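Local atomic coordinates of protein Kinase A (Toxoplasma gondii, PDB entry 5J3U), a protein that binds cyclic AMP through two cyclic nucleotide-binding domains and, as a regulatory chain of protein kinase A, probably inhibits the catalytic subunit until the nucleotide arrives. Residues G174-I182 with C237-M247. Numbering follows the deposited sequence.
Sequences GELGDVFYI and CLERKSFKRLM
In the second cyclic nucleotide-binding domain, a cupin-type beta-barrel, strand 179-182 pairs antiparallel with strand 237-239 just where the latter runs into helix 240-246. Phe180 and Leu238 form the hydrogen-bonded pair: Phe180 N reaches Leu238 O at 2.8 Å, and Leu238 N returns the bond to Phe180 O. Both side chains lie on the sheet face turned to the helix, where bulky apolar groups suit the buried setting. Phe180, whose chi1 of 173° turns CG away from the backbone N, presents one ring face to the edge of Phe243, a T-shaped stack with centroids 5.2 Å apart and planes at 61°. Met247, its chain bent at both outer torsions, brings CE to 4.0 Å from Phe180 CE2, and Leu217 of helix 215-219 also touches both phenylalanines. On the other sheet face, Val179 CG1 packs against Cys237 CB at 3.8 Å, while the small Cys237 places SG obliquely beside the Tyr181 ring, 3.7 Å from CE1.

At the end of its strand, Glu239 takes the N-cap position, and Arg240 N, in the first turn of the helix, donates to Asp178 O. Arginine suits the next task because its several N-H groups can serve separate acceptors. Its chain runs extended and then bends at chi3 (-77°), turning the guanidinium edge to the loop before strand 179-182. NH1 forms a salt bridge with Glu220, and NH2 donates to Ala216 O. The loop lies near bound cyclic AMP. Arg240 NE forms a salt bridge with Asp178 OD1, met on its anti side at 2.7 Å, the carboxylate and guanidinium planes nearly perpendicular, and Arg240 NH2 donates as well to Gly177 O at 2.8 Å.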
ATOM      1  N   GLY A 174     -22.390   3.379   6.410  1.00 13.64           N
ATOM      2  CA  GLY A 174     -22.918   2.024   6.471  1.00 15.00           C
ATOM      3  C   GLY A 174     -22.103   0.957   5.750  1.00 15.01           C
ATOM      4  O   GLY A 174     -22.437  -0.200   5.880  1.00 16.71           O
ATOM      5  N   GLU A 175     -21.033   1.318   5.015  1.00 14.13           N
ATOM      6  CA  GLU A 175     -20.208   0.332   4.300  0.50 14.37           C
ATOM      7  C   GLU A 175     -19.099  -0.203   5.213  1.00 13.87           C
ATOM      8  O   GLU A 175     -18.745   0.427   6.212  1.00 13.22           O
ATOM      9  CB  GLU A 175     -19.635   0.937   2.998  0.50 14.89           C
ATOM     10  CG  GLU A 175     -20.719   1.169   1.937  0.50 14.88           C
ATOM     11  CD  GLU A 175     -20.192   1.345   0.532  0.50 15.33           C
ATOM     12  OE1 GLU A 175     -18.972   1.509   0.322  0.50 16.07           O
ATOM     13  OE2 GLU A 175     -21.023   1.300  -0.375  0.50 15.13           O
ATOM     14  N   LEU A 176     -18.503  -1.335   4.835  1.00 14.92           N
ATOM     15  CA  LEU A 176     -17.406  -1.908   5.579  1.00 17.40           C
ATOM     16  C   LEU A 176     -16.251  -0.954   5.391  1.00 15.75           C
ATOM     17  O   LEU A 176     -16.070  -0.485   4.314  1.00 13.80           O
ATOM     18  CB  LEU A 176     -16.926  -3.246   4.980  1.00 21.79           C
ATOM     19  CG  LEU A 176     -17.648  -4.534   5.304  1.00 27.24           C
ATOM     20  CD1 LEU A 176     -16.884  -5.674   4.642  1.00 30.33           C
ATOM     21  CD2 LEU A 176     -17.825  -4.764   6.803  1.00 28.80           C
ATOM     22  N   GLY A 177     -15.506  -0.724   6.435  1.00 15.40           N
ATOM     23  CA  GLY A 177     -14.321   0.151   6.353  1.00 16.24           C
ATOM     24  C   GLY A 177     -13.054  -0.559   6.767  1.00 16.09           C
ATOM     25  O   GLY A 177     -12.943  -1.014   7.911  1.00 18.22           O
ATOM     26  N   ASP A 178     -12.085  -0.577   5.848  1.00 15.33           N
ATOM     27  CA  ASP A 178     -10.796  -1.191   6.070  1.00 16.66           C
ATOM     28  C   ASP A 178      -9.639  -0.264   5.658  1.00 15.74           C
ATOM     29  O   ASP A 178      -8.524  -0.728   5.443  1.00 15.67           O
ATOM     30  CB  ASP A 178     -10.684  -2.460   5.256  1.00 19.23           C
ATOM     31  CG  ASP A 178     -11.604  -3.556   5.721  1.00 23.11           C
ATOM     32  OD1 ASP A 178     -11.751  -3.761   6.941  1.00 26.18           O
ATOM     33  OD2 ASP A 178     -12.173  -4.215   4.833  1.00 28.79           O
ATOM     34  N   VAL A 179      -9.912   1.041   5.599  1.00 13.37           N
ATOM     35  CA  VAL A 179      -8.851   2.017   5.170  1.00 13.10           C
ATOM     36  C   VAL A 179      -8.931   3.290   6.016  1.00 11.90           C
ATOM     37  O   VAL A 179     -10.030   3.839   6.253  1.00 11.41           O
ATOM     38  CB  VAL A 179      -8.986   2.406   3.690  1.00 14.32           C
ATOM     39  CG1 VAL A 179      -7.881   3.411   3.267  1.00 15.26           C
ATOM     40  CG2 VAL A 179      -8.953   1.170   2.828  1.00 15.84           C
ATOM     41  N   PHE A 180      -7.766   3.768   6.457  1.00 11.30           N
ATOM     42  CA  PHE A 180      -7.614   5.049   7.164  1.00 10.67           C
ATOM     43  C   PHE A 180      -7.055   6.035   6.147  1.00 10.22           C
ATOM     44  O   PHE A 180      -6.177   5.646   5.385  1.00 10.25           O
ATOM     45  CB  PHE A 180      -6.659   4.854   8.352  1.00 10.58           C
ATOM     46  CG  PHE A 180      -6.266   6.120   9.080  1.00 10.59           C
ATOM     47  CD1 PHE A 180      -7.180   6.868   9.762  1.00 11.40           C
ATOM     48  CD2 PHE A 180      -4.941   6.554   9.064  1.00 11.20           C
ATOM     49  CE1 PHE A 180      -6.815   7.990  10.470  1.00 12.23           C
ATOM     50  CE2 PHE A 180      -4.554   7.643   9.811  1.00 11.28           C
ATOM     51  CZ  PHE A 180      -5.466   8.386  10.505  1.00 11.06           C
ATOM     52  N   TYR A 181      -7.597   7.265   6.122  1.00  9.11           N
ATOM     53  CA  TYR A 181      -7.244   8.292   5.169  1.00  9.81           C
ATOM     54  C   TYR A 181      -6.692   9.584   5.802  1.00  9.67           C
ATOM     55  O   TYR A 181      -7.078   9.990   6.898  1.00 10.71           O
ATOM     56  CB  TYR A 181      -8.493   8.672   4.358  1.00 10.47           C
ATOM     57  CG  TYR A 181      -9.095   7.574   3.545  1.00 10.09           C
ATOM     58  CD1 TYR A 181      -8.636   7.276   2.280  1.00 10.50           C
ATOM     59  CD2 TYR A 181     -10.150   6.817   4.058  1.00 10.49           C
ATOM     60  CE1 TYR A 181      -9.220   6.262   1.521  1.00 10.83           C
ATOM     61  CE2 TYR A 181     -10.704   5.796   3.336  1.00 10.31           C
ATOM     62  CZ  TYR A 181     -10.260   5.528   2.072  1.00 11.30           C
ATOM     63  OH  TYR A 181     -10.823   4.531   1.313  1.00 11.41           O
ATOM     64  N   ILE A 182      -5.685  10.165   5.171  1.00 10.62           N
ATOM     65  CA  ILE A 182      -5.193  11.479   5.504  1.00 11.41           C
ATOM     66  C   ILE A 182      -5.181  12.311   4.194  1.00 11.04           C
ATOM     67  O   ILE A 182      -4.708  11.850   3.131  1.00 10.53           O
ATOM     68  CB  ILE A 182      -3.786  11.450   6.085  1.00 12.18           C
ATOM     69  CG1 ILE A 182      -3.616  10.296   7.114  1.00 14.11           C
ATOM     70  CG2 ILE A 182      -3.509  12.811   6.668  1.00 12.28           C
ATOM     71  CD1 ILE A 182      -2.166  10.080   7.552  1.00 16.07           C
ATOM     72  N   CYS A 237      -3.562   6.677   2.036  1.00 10.82           N
ATOM     73  CA  CYS A 237      -4.451   5.562   2.431  1.00 11.86           C
ATOM     74  C   CYS A 237      -3.614   4.521   3.158  1.00 12.09           C
ATOM     75  O   CYS A 237      -2.581   4.114   2.628  1.00 12.88           O
ATOM     76  CB  CYS A 237      -5.050   4.900   1.190  1.00 12.35           C
ATOM     77  SG  CYS A 237      -5.844   6.042   0.055  1.00 14.77           S
ATOM     78  N   LEU A 238      -4.058   4.118   4.339  1.00 11.84           N
ATOM     79  CA  LEU A 238      -3.418   3.097   5.178  1.00 11.95           C
ATOM     80  C   LEU A 238      -4.437   1.984   5.473  1.00 13.74           C
ATOM     81  O   LEU A 238      -5.503   2.241   6.034  1.00 13.76           O
ATOM     82  CB  LEU A 238      -2.994   3.717   6.478  1.00 12.20           C
ATOM     83  CG  LEU A 238      -2.112   2.930   7.431  1.00 12.04           C
ATOM     84  CD1 LEU A 238      -0.744   2.687   6.805  1.00 12.86           C
ATOM     85  CD2 LEU A 238      -1.991   3.605   8.776  1.00 11.85           C
ATOM     86  N   GLU A 239      -4.126   0.766   5.058  1.00 14.31           N
ATOM     87  CA  GLU A 239      -5.011  -0.390   5.266  1.00 16.65           C
ATOM     88  C   GLU A 239      -5.104  -0.782   6.709  1.00 16.20           C
ATOM     89  O   GLU A 239      -4.218  -0.555   7.468  1.00 14.23           O
ATOM     90  CB  GLU A 239      -4.515  -1.609   4.499  1.00 20.90           C
ATOM     91  CG  GLU A 239      -4.662  -1.490   3.014  1.00 27.01           C
ATOM     92  CD  GLU A 239      -4.292  -2.777   2.300  1.00 34.10           C
ATOM     93  OE1 GLU A 239      -3.319  -3.425   2.726  1.00 40.89           O
ATOM     94  OE2 GLU A 239      -4.951  -3.125   1.304  1.00 43.68           O
ATOM     95  N   ARG A 240      -6.238  -1.388   7.070  1.00 15.24           N
ATOM     96  CA  ARG A 240      -6.551  -1.795   8.439  1.00 15.26           C
ATOM     97  C   ARG A 240      -5.443  -2.531   9.175  1.00 13.72           C
ATOM     98  O   ARG A 240      -5.069  -2.180  10.322  1.00 14.56           O
ATOM     99  CB  ARG A 240      -7.789  -2.720   8.357  1.00 15.97           C
ATOM    100  CG  ARG A 240      -8.141  -3.413   9.655  1.00 18.29           C
ATOM    101  CD  ARG A 240      -9.344  -4.322   9.448  1.00 20.32           C
ATOM    102  NE  ARG A 240     -10.573  -3.540   9.396  1.00 20.49           N
ATOM    103  CZ  ARG A 240     -11.189  -3.034  10.452  1.00 20.64           C
ATOM    104  NH1 ARG A 240     -10.711  -3.211  11.663  1.00 23.30           N
ATOM    105  NH2 ARG A 240     -12.296  -2.327  10.290  1.00 22.27           N
ATOM    106  N   LYS A 241      -4.863  -3.519   8.493  1.00 16.17           N
ATOM    107  CA  LYS A 241      -3.822  -4.312   9.109  1.00 20.06           C
ATOM    108  C   LYS A 241      -2.603  -3.447   9.455  1.00 17.87           C
ATOM    109  O   LYS A 241      -2.062  -3.587  10.525  1.00 19.38           O
ATOM    110  CB  LYS A 241      -3.397  -5.477   8.227  1.00 24.57           C
ATOM    111  CG  LYS A 241      -2.517  -6.451   8.979  1.00 29.99           C
ATOM    112  CD  LYS A 241      -2.347  -7.744   8.205  1.00 38.01           C
ATOM    113  CE  LYS A 241      -3.601  -8.603   8.218  1.00 44.60           C
ATOM    114  NZ  LYS A 241      -3.267 -10.004   7.817  1.00 50.43           N
ATOM    115  N   SER A 242      -2.199  -2.561   8.543  1.00 17.89           N
ATOM    116  CA  SER A 242      -1.093  -1.629   8.808  1.00 16.17           C
ATOM    117  C   SER A 242      -1.428  -0.632   9.881  1.00 14.94           C
ATOM    118  O   SER A 242      -0.581  -0.261  10.677  1.00 14.58           O
ATOM    119  CB  SER A 242      -0.688  -0.852   7.563  1.00 16.92           C
ATOM    120  OG  SER A 242      -0.470  -1.755   6.534  1.00 19.62           O
ATOM    121  N   PHE A 243      -2.672  -0.145   9.886  1.00 13.96           N
ATOM    122  CA  PHE A 243      -3.106   0.753  10.931  1.00 13.28           C
ATOM    123  C   PHE A 243      -2.955   0.134  12.330  1.00 13.68           C
ATOM    124  O   PHE A 243      -2.387   0.732  13.269  1.00 13.39           O
ATOM    125  CB  PHE A 243      -4.568   1.150  10.679  1.00 13.91           C
ATOM    126  CG  PHE A 243      -5.160   2.074  11.698  1.00 14.14           C
ATOM    127  CD1 PHE A 243      -5.827   1.564  12.830  1.00 14.15           C
ATOM    128  CD2 PHE A 243      -5.236   3.440  11.467  1.00 15.03           C
ATOM    129  CE1 PHE A 243      -6.420   2.409  13.732  1.00 14.53           C
ATOM    130  CE2 PHE A 243      -5.863   4.285  12.368  1.00 14.68           C
ATOM    131  CZ  PHE A 243      -6.453   3.774  13.498  1.00 15.67           C
ATOM    132  N   LYS A 244      -3.487  -1.071  12.464  1.00 14.88           N
ATOM    133  CA  LYS A 244      -3.406  -1.797  13.737  1.00 15.31           C
ATOM    134  C   LYS A 244      -1.938  -2.110  14.126  1.00 15.88           C
ATOM    135  O   LYS A 244      -1.577  -1.992  15.282  1.00 14.53           O
ATOM    136  CB  LYS A 244      -4.182  -3.083  13.627  1.00 16.94           C
ATOM    137  CG  LYS A 244      -5.681  -2.949  13.525  1.00 16.57           C
ATOM    138  CD  LYS A 244      -6.341  -2.535  14.808  1.00 18.42           C
ATOM    139  CE  LYS A 244      -7.866  -2.403  14.565  1.00 20.59           C
ATOM    140  NZ  LYS A 244      -8.653  -2.014  15.766  1.00 19.35           N
ATOM    141  N   ARG A 245      -1.096  -2.454  13.157  1.00 15.89           N
ATOM    142  CA  ARG A 245       0.266  -2.910  13.483  1.00 16.34           C
ATOM    143  C   ARG A 245       1.303  -1.813  13.586  1.00 17.12           C
ATOM    144  O   ARG A 245       2.376  -2.064  14.153  1.00 16.53           O
ATOM    145  CB  ARG A 245       0.699  -3.942  12.494  1.00 18.01           C
ATOM    146  CG  ARG A 245      -0.096  -5.204  12.670  1.00 19.74           C
ATOM    147  CD  ARG A 245       0.309  -6.228  11.669  1.00 21.78           C
ATOM    148  NE  ARG A 245      -0.407  -7.467  11.935  1.00 24.38           N
ATOM    149  CZ  ARG A 245      -0.272  -8.576  11.223  1.00 23.74           C
ATOM    150  NH1 ARG A 245       0.607  -8.653  10.205  1.00 22.11           N
ATOM    151  NH2 ARG A 245      -0.991  -9.638  11.575  1.00 25.62           N
ATOM    152  N   LEU A 246       1.011  -0.624  13.033  1.00 14.90           N
ATOM    153  CA  LEU A 246       1.996   0.448  12.936  1.00 15.51           C
ATOM    154  C   LEU A 246       1.654   1.728  13.710  1.00 15.85           C
ATOM    155  O   LEU A 246       2.563   2.521  14.006  1.00 15.92           O
ATOM    156  CB  LEU A 246       2.188   0.835  11.470  1.00 16.36           C
ATOM    157  CG  LEU A 246       2.666  -0.224  10.484  1.00 17.46           C
ATOM    158  CD1 LEU A 246       2.793   0.383   9.101  1.00 18.15           C
ATOM    159  CD2 LEU A 246       4.003  -0.798  10.924  1.00 18.29           C
ATOM    160  N   MET A 247       0.386   1.942  14.058  1.00 14.68           N
ATOM    161  CA  MET A 247      -0.010   3.232  14.640  1.00 14.79           C
ATOM    162  C   MET A 247       0.240   3.276  16.133  1.00 16.00           C
ATOM    163  O   MET A 247       0.243   4.349  16.717  1.00 15.75           O
ATOM    164  CB  MET A 247      -1.469   3.577  14.330  1.00 14.91           C
ATOM    165  CG  MET A 247      -1.737   3.813  12.837  1.00 14.23           C
ATOM    166  SD  MET A 247      -1.132   5.454  12.305  1.00 16.98           S
ATOM    167  CE  MET A 247      -2.464   6.416  12.982  1.00 17.07           C
TER